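Local structure of 3-carboxy-cis,cis-muconate cycloisomerase (Pseudomonas putida, 1RE5) at residues S137-L148 and V160-L170; L367-R378 and E420-Y430. The protein belongs to the fumarase/aspartase superfamily of largely helical enzymes and assembles as four chains. One frame throughout, in Å; residues are numbered along the deposited sequence.

Contact 1: residues S137-L148 and V160-L170; sequences SQQALKHADTPL and VTLGMKLAGVL
Leu162 lies alongside His143, pointing the same way, and its two branches reach different neighbours of segment 137-148. Its CB packs 3.9 Å from His143 CB. With CG anti to its backbone N (chi1 177°), the chain runs out past the imidazole, and CG stays near His143 CB. There the branches part. CD2 settles over one face of the His143 ring, 4.0 Å from the centroid and 18° off the ring normal, a CH-pi contact, while Lys142 CG covers the opposite face toward the rim. CD1 turns to Leu148 and meets its CD1 at 4.1 Å; Val350 and Met355 of the same chain also touch Leu162. A branched leucine suits this place because it can reach two apolar neighbours at once.

Next to it, Gly163 has no side chain to hold the backbones apart, and its CA comes within 3.5 Å of Ala140 O. Its N-H donates to His143 O, which also accepts from Thr146 N on the other face of the carbonyl plane, so the turn from His143 to Thr146 is bonded to the start of the next helix. Thr161 OG1 donates to Ala144 O (2.9 Å) from above the carbonyl plane, and Leu162 N meets Thr146 O almost head-on at 3.0 Å. Beyond the turn, Leu148 and Val160 exchange two backbone bonds as an antiparallel hydrogen-bonded pair. One turn into helix 162-187, Leu166 lies against small Ala140, and its CD1 packs on Gln139 CB. Lys165 suits its place by laying an apolar stem, at CD, on Leu148 CD1 while its charged NZ forms a salt bridge with Glu314 and a hydrogen bond with His313, both of the second subunit. The arrangement is a nearly antiparallel helix pair (157°) joined through short antiparallel strands, part of the long helical bundle of the fumarase/aspartase superfamily.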
loop_
_atom_site.group_PDB
_atom_site.type_symbol
_atom_site.label_atom_id
_atom_site.label_comp_id
_atom_site.label_asym_id
_atom_site.label_seq_id
_atom_site.Cartn_x
_atom_site.Cartn_y
_atom_site.Cartn_z
ATOM N N SER D 137 -30.587 11.210 -1.779
ATOM C CA SER D 137 -31.574 11.160 -2.845
ATOM C C SER D 137 -32.464 12.406 -2.833
ATOM O O SER D 137 -32.760 12.975 -3.880
ATOM C CB SER D 137 -32.439 9.918 -2.676
ATOM O OG SER D 137 -33.534 9.970 -3.563
ATOM N N GLN D 138 -32.888 12.821 -1.645
ATOM C CA GLN D 138 -33.740 13.992 -1.503
ATOM C C GLN D 138 -33.009 15.272 -1.901
ATOM O O GLN D 138 -33.528 16.088 -2.655
ATOM C CB GLN D 138 -34.224 14.099 -0.063
ATOM C CG GLN D 138 -35.014 12.907 0.392
ATOM C CD GLN D 138 -35.779 13.176 1.665
ATOM O OE1 GLN D 138 -36.467 12.297 2.180
ATOM N NE2 GLN D 138 -35.673 14.403 2.181
ATOM N N GLN D 139 -31.805 15.441 -1.372
ATOM C CA GLN D 139 -30.977 16.599 -1.689
ATOM C C GLN D 139 -30.739 16.671 -3.203
ATOM O O GLN D 139 -30.779 17.738 -3.794
ATOM C CB GLN D 139 -29.636 16.499 -0.958
ATOM C CG GLN D 139 -29.739 16.472 0.554
ATOM C CD GLN D 139 -30.090 17.825 1.142
ATOM O OE1 GLN D 139 -29.953 18.039 2.343
ATOM N NE2 GLN D 139 -30.547 18.747 0.300
ATOM N N ALA D 140 -30.488 15.528 -3.830
ATOM C CA ALA D 140 -30.269 15.500 -5.270
ATOM C C ALA D 140 -31.488 16.103 -5.960
ATOM O O ALA D 140 -31.368 16.994 -6.793
ATOM C CB ALA D 140 -30.054 14.060 -5.742
ATOM N N LEU D 141 -32.668 15.610 -5.609
ATOM C CA LEU D 141 -33.897 16.126 -6.196
ATOM C C LEU D 141 -34.083 17.598 -5.873
ATOM O O LEU D 141 -34.358 18.401 -6.758
ATOM C CB LEU D 141 -35.106 15.349 -5.680
ATOM C CG LEU D 141 -35.300 13.934 -6.224
ATOM C CD1 LEU D 141 -36.403 13.245 -5.430
ATOM C CD2 LEU D 141 -35.629 13.993 -7.709
ATOM N N LYS D 142 -33.941 17.944 -4.600
ATOM C CA LYS D 142 -34.100 19.319 -4.156
ATOM C C LYS D 142 -33.267 20.298 -4.960
ATOM O O LYS D 142 -33.739 21.387 -5.278
ATOM C CB LYS D 142 -33.737 19.459 -2.681
ATOM C CG LYS D 142 -33.741 20.894 -2.183
ATOM C CD LYS D 142 -33.715 20.942 -0.664
ATOM C CE LYS D 142 -33.783 22.371 -0.138
ATOM N NZ LYS D 142 -33.815 22.412 1.345
ATOM N N HIS D 143 -32.035 19.926 -5.287
ATOM C CA HIS D 143 -31.168 20.813 -6.048
ATOM C C HIS D 143 -30.920 20.322 -7.473
ATOM O O HIS D 143 -29.914 20.667 -8.095
ATOM C CB HIS D 143 -29.823 20.998 -5.330
ATOM C CG HIS D 143 -29.923 21.722 -4.023
ATOM N ND1 HIS D 143 -30.048 21.067 -2.816
ATOM C CD2 HIS D 143 -29.930 23.045 -3.733
ATOM C CE1 HIS D 143 -30.126 21.955 -1.841
ATOM N NE2 HIS D 143 -30.056 23.162 -2.370
ATOM N N ALA D 144 -31.836 19.520 -7.995
ATOM C CA ALA D 144 -31.691 18.984 -9.346
ATOM C C ALA D 144 -31.410 20.050 -10.392
ATOM O O ALA D 144 -30.841 19.763 -11.438
ATOM C CB ALA D 144 -32.940 18.206 -9.744
ATOM N N ASP D 145 -31.800 21.286 -10.126
ATOM C CA ASP D 145 -31.559 22.317 -11.120
ATOM C C ASP D 145 -30.989 23.638 -10.620
ATOM O O ASP D 145 -31.149 24.670 -11.273
ATOM C CB ASP D 145 -32.834 22.559 -11.940
ATOM C CG ASP D 145 -34.033 22.842 -11.077
ATOM O OD1 ASP D 145 -35.164 22.765 -11.592
ATOM O OD2 ASP D 145 -33.845 23.141 -9.877
ATOM N N THR D 146 -30.340 23.626 -9.461
ATOM C CA THR D 146 -29.705 24.845 -9.005
ATOM C C THR D 146 -28.341 24.772 -9.716
ATOM O O THR D 146 -27.555 23.841 -9.512
ATOM C CB THR D 146 -29.596 24.919 -7.442
ATOM O OG1 THR D 146 -28.246 25.168 -7.058
ATOM C CG2 THR D 146 -30.079 23.681 -6.808
ATOM N N PRO D 147 -28.071 25.730 -10.609
ATOM C CA PRO D 147 -26.813 25.755 -11.361
ATOM C C PRO D 147 -25.544 26.232 -10.653
ATOM O O PRO D 147 -25.565 27.179 -9.866
ATOM C CB PRO D 147 -27.160 26.631 -12.563
ATOM C CG PRO D 147 -28.101 27.631 -11.964
ATOM C CD PRO D 147 -28.981 26.797 -11.059
ATOM N N LEU D 148 -24.444 25.545 -10.946
ATOM C CA LEU D 148 -23.133 25.873 -10.404
ATOM C C LEU D 148 -22.185 25.616 -11.585
ATOM O O LEU D 148 -22.526 24.862 -12.496
ATOM C CB LEU D 148 -22.793 25.015 -9.131
ATOM C CG LEU D 148 -22.492 23.503 -8.966
ATOM C CD1 LEU D 148 -22.246 23.061 -7.534
ATOM C CD2 LEU D 148 -23.658 22.779 -9.460
ATOM N N VAL D 160 -23.121 22.863 -14.598
ATOM C CA VAL D 160 -23.470 21.602 -13.982
ATOM C C VAL D 160 -24.528 21.991 -12.929
ATOM O O VAL D 160 -24.795 23.172 -12.724
ATOM C CB VAL D 160 -22.162 20.984 -13.366
ATOM C CG1 VAL D 160 -22.371 20.530 -11.933
ATOM C CG2 VAL D 160 -21.670 19.850 -14.259
ATOM N N THR D 161 -25.143 21.018 -12.273
ATOM C CA THR D 161 -26.159 21.317 -11.277
ATOM C C THR D 161 -25.704 20.697 -9.948
ATOM O O THR D 161 -24.974 19.710 -9.947
ATOM C CB THR D 161 -27.506 20.726 -11.749
ATOM O OG1 THR D 161 -28.571 21.580 -11.348
ATOM C CG2 THR D 161 -27.741 19.371 -11.157
ATOM N N LEU D 162 -26.099 21.263 -8.812
ATOM C CA LEU D 162 -25.656 20.663 -7.544
ATOM C C LEU D 162 -26.241 19.267 -7.408
ATOM O O LEU D 162 -25.577 18.351 -6.906
ATOM C CB LEU D 162 -26.056 21.513 -6.325
ATOM C CG LEU D 162 -25.688 20.906 -4.956
ATOM C CD1 LEU D 162 -24.184 20.682 -4.876
ATOM C CD2 LEU D 162 -26.128 21.832 -3.824
ATOM N N GLY D 163 -27.488 19.112 -7.857
ATOM C CA GLY D 163 -28.152 17.823 -7.788
ATOM C C GLY D 163 -27.420 16.773 -8.604
ATOM O O GLY D 163 -27.351 15.597 -8.217
ATOM N N MET D 164 -26.865 17.195 -9.739
ATOM C CA MET D 164 -26.133 16.283 -10.606
ATOM C C MET D 164 -24.953 15.727 -9.812
ATOM O O MET D 164 -24.723 14.511 -9.790
ATOM C CB MET D 164 -25.628 17.013 -11.848
ATOM C CG MET D 164 -25.238 16.095 -12.989
ATOM S SD MET D 164 -24.241 16.896 -14.268
ATOM C CE MET D 164 -25.102 18.388 -14.444
ATOM N N LYS D 165 -24.222 16.613 -9.138
ATOM C CA LYS D 165 -23.080 16.189 -8.355
ATOM C C LYS D 165 -23.508 15.204 -7.282
ATOM O O LYS D 165 -22.959 14.109 -7.201
ATOM C CB LYS D 165 -22.375 17.397 -7.725
ATOM C CG LYS D 165 -21.785 18.394 -8.741
ATOM C CD LYS D 165 -21.157 19.589 -8.044
ATOM C CE LYS D 165 -19.811 19.258 -7.420
ATOM N NZ LYS D 165 -18.756 19.040 -8.441
ATOM N N LEU D 166 -24.485 15.573 -6.457
ATOM C CA LEU D 166 -24.946 14.666 -5.410
ATOM C C LEU D 166 -25.481 13.363 -5.989
ATOM O O LEU D 166 -25.397 12.319 -5.355
ATOM C CB LEU D 166 -26.037 15.318 -4.567
ATOM C CG LEU D 166 -25.625 16.538 -3.745
ATOM C CD1 LEU D 166 -26.822 17.062 -2.992
ATOM C CD2 LEU D 166 -24.512 16.156 -2.774
ATOM N N ALA D 167 -26.032 13.415 -7.196
ATOM C CA ALA D 167 -26.571 12.208 -7.831
ATOM C C ALA D 167 -25.460 11.187 -8.092
ATOM O O ALA D 167 -25.672 9.980 -7.984
ATOM C CB ALA D 167 -27.276 12.576 -9.143
ATOM N N GLY D 168 -24.279 11.674 -8.457
ATOM C CA GLY D 168 -23.157 10.777 -8.691
ATOM C C GLY D 168 -22.754 10.023 -7.428
ATOM O O GLY D 168 -22.401 8.850 -7.490
ATOM N N VAL D 169 -22.792 10.692 -6.278
ATOM C CA VAL D 169 -22.448 10.024 -5.035
ATOM C C VAL D 169 -23.530 8.992 -4.776
ATOM O O VAL D 169 -23.233 7.864 -4.380
ATOM C CB VAL D 169 -22.355 11.003 -3.843
ATOM C CG1 VAL D 169 -21.987 10.227 -2.568
ATOM C CG2 VAL D 169 -21.301 12.073 -4.128
ATOM N N LEU D 170 -24.785 9.374 -5.012
ATOM C CA LEU D 170 -25.907 8.445 -4.835
ATOM C C LEU D 170 -25.673 7.209 -5.704
ATOM O O LEU D 170 -25.771 6.080 -5.224
ATOM C CB LEU D 170 -27.242 9.092 -5.234
ATOM C CG LEU D 170 -28.474 8.172 -5.129
ATOM C CD1 LEU D 170 -28.630 7.662 -3.684
ATOM C CD2 LEU D 170 -29.730 8.916 -5.575
#

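Contact 2: residues L367-R378 and E420-Y430; sequences LAEAVSIVLAQR and ELDRLLDPAHY
Tyr430 spreads its ring over Ala370, whose CB stands 3.4 Å from the ring centroid and 12° off the normal, a CH-pi contact over the face. A lone methyl suits this place because it is small enough for the ring to lie flat on it, close to the helix. With CG anti to the backbone N (chi1 -154°), the ring extends toward helix 368-378, and its OH donates to Glu369 OE2, a bond modelled as very short, a length not to be pressed at this resolution. The carboxylate lies at the ring's edge, the two planes 69° apart. Ala201 of the second subunit packs on Glu369, and Ala200 of that subunit on Tyr430.

Leu367, at the N-cap position of helix 368-378, fills the angle between that helix and the turn after helix 418-424. Its CD2 lies 3.5 Å from Leu425 O and 4.0 Å from Pro427 CG, while CB faces Leu425 CD1; a branched leucine can touch all of these at once. Both segments belong to the small helical region that matches the adenylosuccinate lyase C-terminal family, and here two of its helices, running in roughly opposite directions, are joined by apolar side chains.

Leu424, from the same segment as Tyr430, reaches the middle of helix 368-378. The forks of Leu424 and Val374 meet tip to tip, CD1 against CG1 and CD2 3.5 Å from Val374 CG2, a fit of two branched apolar ends. Its CB rests against Val371 CG2, which also meets Leu425 CD2 at 3.5 Å. Several turns on from Leu367, where opposite charges suit the contact's rim, Arg378 NH2 forms a salt bridge with Glu420 OE2 at 2.8 Å, on the syn side of the carboxylate; Glu420 OE1 is taken by Ser417 N.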
loop_
_atom_site.group_PDB
_atom_site.type_symbol
_atom_site.label_atom_id
_atom_site.label_comp_id
_atom_site.label_asym_id
_atom_site.label_seq_id
_atom_site.Cartn_x
_atom_site.Cartn_y
_atom_site.Cartn_z
ATOM N N LEU D 367 -19.482 29.894 -21.423
ATOM C CA LEU D 367 -20.723 29.657 -22.130
ATOM C C LEU D 367 -20.534 29.934 -23.615
ATOM O O LEU D 367 -21.495 29.922 -24.378
ATOM C CB LEU D 367 -21.807 30.568 -21.563
ATOM C CG LEU D 367 -22.942 29.929 -20.760
ATOM C CD1 LEU D 367 -22.451 28.678 -20.074
ATOM C CD2 LEU D 367 -23.492 30.946 -19.752
ATOM N N ALA D 368 -19.295 30.185 -24.024
ATOM C CA ALA D 368 -19.000 30.458 -25.426
ATOM C C ALA D 368 -19.564 29.362 -26.325
ATOM O O ALA D 368 -20.134 29.644 -27.384
ATOM C CB ALA D 368 -17.509 30.559 -25.630
ATOM N N GLU D 369 -19.397 28.115 -25.888
ATOM C CA GLU D 369 -19.864 26.944 -26.625
ATOM C C GLU D 369 -21.376 26.984 -26.909
ATOM O O GLU D 369 -21.802 26.716 -28.037
ATOM C CB GLU D 369 -19.481 25.678 -25.847
ATOM C CG GLU D 369 -20.042 24.382 -26.400
ATOM C CD GLU D 369 -19.720 23.182 -25.520
ATOM O OE1 GLU D 369 -18.547 22.751 -25.509
ATOM O OE2 GLU D 369 -20.637 22.676 -24.833
ATOM N N ALA D 370 -22.170 27.331 -25.894
ATOM C CA ALA D 370 -23.629 27.411 -26.017
ATOM C C ALA D 370 -24.050 28.418 -27.089
ATOM O O ALA D 370 -25.091 28.264 -27.733
ATOM C CB ALA D 370 -24.245 27.798 -24.675
ATOM N N VAL D 371 -23.233 29.454 -27.259
ATOM C CA VAL D 371 -23.482 30.499 -28.243
ATOM C C VAL D 371 -23.003 30.011 -29.602
ATOM O O VAL D 371 -23.662 30.224 -30.619
ATOM C CB VAL D 371 -22.721 31.803 -27.867
ATOM C CG1 VAL D 371 -22.717 32.774 -29.040
ATOM C CG2 VAL D 371 -23.376 32.455 -26.653
ATOM N N SER D 372 -21.853 29.341 -29.598
ATOM C CA SER D 372 -21.248 28.815 -30.816
ATOM C C SER D 372 -22.167 27.925 -31.643
ATOM O O SER D 372 -22.133 27.977 -32.874
ATOM C CB SER D 372 -19.982 28.035 -30.479
ATOM O OG SER D 372 -19.375 27.548 -31.663
ATOM N N ILE D 373 -22.977 27.100 -30.983
ATOM C CA ILE D 373 -23.884 26.216 -31.709
ATOM C C ILE D 373 -25.024 27.000 -32.349
ATOM O O ILE D 373 -25.378 26.750 -33.501
ATOM C CB ILE D 373 -24.463 25.090 -30.798
ATOM C CG1 ILE D 373 -25.300 25.687 -29.660
ATOM C CG2 ILE D 373 -23.321 24.244 -30.241
ATOM C CD1 ILE D 373 -25.864 24.646 -28.691
ATOM N N VAL D 374 -25.586 27.960 -31.618
ATOM C CA VAL D 374 -26.679 28.758 -32.159
ATOM C C VAL D 374 -26.219 29.620 -33.331
ATOM O O VAL D 374 -26.852 29.620 -34.381
ATOM C CB VAL D 374 -27.324 29.653 -31.077
ATOM C CG1 VAL D 374 -28.301 30.631 -31.720
ATOM C CG2 VAL D 374 -28.054 28.783 -30.056
ATOM N N LEU D 375 -25.124 30.352 -33.164
ATOM C CA LEU D 375 -24.623 31.181 -34.256
ATOM C C LEU D 375 -24.069 30.315 -35.378
ATOM O O LEU D 375 -23.669 30.825 -36.425
ATOM C CB LEU D 375 -23.526 32.134 -33.778
ATOM C CG LEU D 375 -23.947 33.393 -33.023
ATOM C CD1 LEU D 375 -22.705 34.224 -32.760
ATOM C CD2 LEU D 375 -24.974 34.191 -33.837
ATOM N N ALA D 376 -24.031 29.005 -35.152
ATOM C CA ALA D 376 -23.532 28.075 -36.161
ATOM C C ALA D 376 -24.576 27.938 -37.265
ATOM O O ALA D 376 -24.238 27.862 -38.449
ATOM C CB ALA D 376 -23.255 26.717 -35.535
ATOM N N GLN D 377 -25.844 27.913 -36.860
ATOM C CA GLN D 377 -26.969 27.799 -37.785
ATOM C C GLN D 377 -27.462 29.161 -38.301
ATOM O O GLN D 377 -27.764 29.303 -39.485
ATOM C CB GLN D 377 -28.111 27.042 -37.107
ATOM C CG GLN D 377 -28.435 27.552 -35.717
ATOM C CD GLN D 377 -29.355 26.626 -34.947
ATOM O OE1 GLN D 377 -29.055 25.443 -34.763
ATOM N NE2 GLN D 377 -30.477 27.162 -34.483
ATOM N N ARG D 378 -27.549 30.154 -37.418
ATOM C CA ARG D 378 -27.978 31.501 -37.809
ATOM C C ARG D 378 -27.110 32.039 -38.952
ATOM O O ARG D 378 -27.603 32.718 -39.854
ATOM C CB ARG D 378 -27.874 32.462 -36.622
ATOM C CG ARG D 378 -28.940 32.297 -35.567
ATOM C CD ARG D 378 -30.276 32.785 -36.068
ATOM N NE ARG D 378 -31.215 32.943 -34.965
ATOM C CZ ARG D 378 -31.544 31.967 -34.126
ATOM N NH1 ARG D 378 -31.009 30.761 -34.271
ATOM N NH2 ARG D 378 -32.404 32.199 -33.142
ATOM N N GLU D 420 -32.637 37.195 -27.056
ATOM C CA GLU D 420 -32.025 35.914 -27.400
ATOM C C GLU D 420 -30.649 35.779 -26.759
ATOM O O GLU D 420 -30.310 34.724 -26.224
ATOM C CB GLU D 420 -31.902 35.767 -28.918
ATOM C CG GLU D 420 -33.235 35.581 -29.630
ATOM C CD GLU D 420 -33.094 35.481 -31.140
ATOM O OE1 GLU D 420 -32.728 36.496 -31.776
ATOM O OE2 GLU D 420 -33.349 34.382 -31.685
ATOM N N LEU D 421 -29.856 36.846 -26.816
ATOM C CA LEU D 421 -28.523 36.831 -26.233
ATOM C C LEU D 421 -28.595 36.696 -24.719
ATOM O O LEU D 421 -27.725 36.085 -24.105
ATOM C CB LEU D 421 -27.760 38.102 -26.605
ATOM C CG LEU D 421 -27.344 38.231 -28.066
ATOM C CD1 LEU D 421 -26.444 39.434 -28.230
ATOM C CD2 LEU D 421 -26.614 36.982 -28.499
ATOM N N ASP D 422 -29.633 37.268 -24.117
ATOM C CA ASP D 422 -29.798 37.184 -22.674
ATOM C C ASP D 422 -29.975 35.736 -22.268
ATOM O O ASP D 422 -29.495 35.321 -21.218
ATOM C CB ASP D 422 -31.016 37.992 -22.212
ATOM C CG ASP D 422 -30.722 39.486 -22.087
ATOM O OD1 ASP D 422 -31.644 40.238 -21.710
ATOM O OD2 ASP D 422 -29.575 39.909 -22.358
ATOM N N ARG D 423 -30.661 34.969 -23.111
ATOM C CA ARG D 423 -30.908 33.559 -22.834
ATOM C C ARG D 423 -29.669 32.695 -23.070
ATOM O O ARG D 423 -29.345 31.840 -22.254
ATOM C CB ARG D 423 -32.062 33.045 -23.696
ATOM C CG ARG D 423 -32.485 31.609 -23.383
ATOM C CD ARG D 423 -33.397 31.069 -24.473
ATOM N NE ARG D 423 -34.508 31.984 -24.721
ATOM C CZ ARG D 423 -35.181 32.060 -25.867
ATOM N NH1 ARG D 423 -34.862 31.269 -26.891
ATOM N NH2 ARG D 423 -36.170 32.939 -25.991
ATOM N N LEU D 424 -28.980 32.921 -24.184
ATOM C CA LEU D 424 -27.780 32.157 -24.507
ATOM C C LEU D 424 -26.683 32.283 -23.462
ATOM O O LEU D 424 -25.960 31.323 -23.193
ATOM C CB LEU D 424 -27.219 32.587 -25.860
ATOM C CG LEU D 424 -27.911 32.024 -27.096
ATOM C CD1 LEU D 424 -27.211 32.531 -28.333
ATOM C CD2 LEU D 424 -27.871 30.503 -27.055
ATOM N N LEU D 425 -26.548 33.466 -22.881
ATOM C CA LEU D 425 -25.524 33.691 -21.876
ATOM C C LEU D 425 -26.019 33.412 -20.471
ATOM O O LEU D 425 -25.392 33.830 -19.499
ATOM C CB LEU D 425 -24.987 35.117 -21.967
ATOM C CG LEU D 425 -23.871 35.330 -22.989
ATOM C CD1 LEU D 425 -22.678 34.497 -22.592
ATOM C CD2 LEU D 425 -24.334 34.947 -24.379
ATOM N N ASP D 426 -27.149 32.717 -20.367
ATOM C CA ASP D 426 -27.699 32.355 -19.068
ATOM C C ASP D 426 -27.373 30.885 -18.828
ATOM O O ASP D 426 -27.749 30.020 -19.622
ATOM C CB ASP D 426 -29.213 32.581 -19.017
ATOM C CG ASP D 426 -29.826 32.095 -17.718
ATOM O OD1 ASP D 426 -29.164 32.211 -16.670
ATOM O OD2 ASP D 426 -30.969 31.602 -17.731
ATOM N N PRO D 427 -26.656 30.590 -17.730
ATOM C CA PRO D 427 -26.247 29.238 -17.346
ATOM C C PRO D 427 -27.418 28.282 -17.240
ATOM O O PRO D 427 -27.332 27.142 -17.684
ATOM C CB PRO D 427 -25.580 29.446 -15.991
ATOM C CG PRO D 427 -25.104 30.844 -16.052
ATOM C CD PRO D 427 -26.235 31.562 -16.707
ATOM N N ALA D 428 -28.507 28.756 -16.648
ATOM C CA ALA D 428 -29.697 27.938 -16.463
ATOM C C ALA D 428 -30.176 27.258 -17.753
ATOM O O ALA D 428 -30.882 26.246 -17.713
ATOM C CB ALA D 428 -30.803 28.790 -15.887
ATOM N N HIS D 429 -29.777 27.806 -18.895
ATOM C CA HIS D 429 -30.188 27.272 -20.188
ATOM C C HIS D 429 -29.158 26.370 -20.861
ATOM O O HIS D 429 -29.297 26.021 -22.033
ATOM C CB HIS D 429 -30.552 28.433 -21.119
ATOM C CG HIS D 429 -31.808 29.147 -20.722
ATOM N ND1 HIS D 429 -33.058 28.581 -20.856
ATOM C CD2 HIS D 429 -32.002 30.350 -20.131
ATOM C CE1 HIS D 429 -33.967 29.402 -20.360
ATOM N NE2 HIS D 429 -33.354 30.482 -19.912
ATOM N N TYR D 430 -28.121 25.989 -20.127
ATOM C CA TYR D 430 -27.103 25.119 -20.688
ATOM C C TYR D 430 -26.751 24.046 -19.669
ATOM O O TYR D 430 -25.585 23.757 -19.433
ATOM C CB TYR D 430 -25.866 25.935 -21.056
ATOM C CG TYR D 430 -25.045 25.319 -22.166
ATOM C CD1 TYR D 430 -25.631 24.994 -23.388
ATOM C CD2 TYR D 430 -23.678 25.082 -22.005
ATOM C CE1 TYR D 430 -24.880 24.444 -24.429
ATOM C CE2 TYR D 430 -22.909 24.535 -23.045
ATOM C CZ TYR D 430 -23.521 24.218 -24.255
ATOM O OH TYR D 430 -22.781 23.674 -25.283
#

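How the contacts relate
Along the chain, contact 1 comes first, pairing 137-148 with 160-170 and closing a short loop of 11 residues, mostly strand. Contact 2 opens much later, at 367-378, and closes at 420-430 after 41 residues that are largely helical. The two are in series and neither nest nor cross. Contact 1 ties helix 106-142 to helix 162-187 and strand 147-152 to strand 159-161, whereas contact 2 ties helix 368-378 to helix 418-424 and the turn that follows it. Their centres lie 23 Å apart and their nearest atoms about 5 Å, without touching. Helix 352-359 bridges them: Met355 meets contact 1, and Arg356 and Leu359 meet contact 2. Thr158, inside the first loop, touches Tyr430.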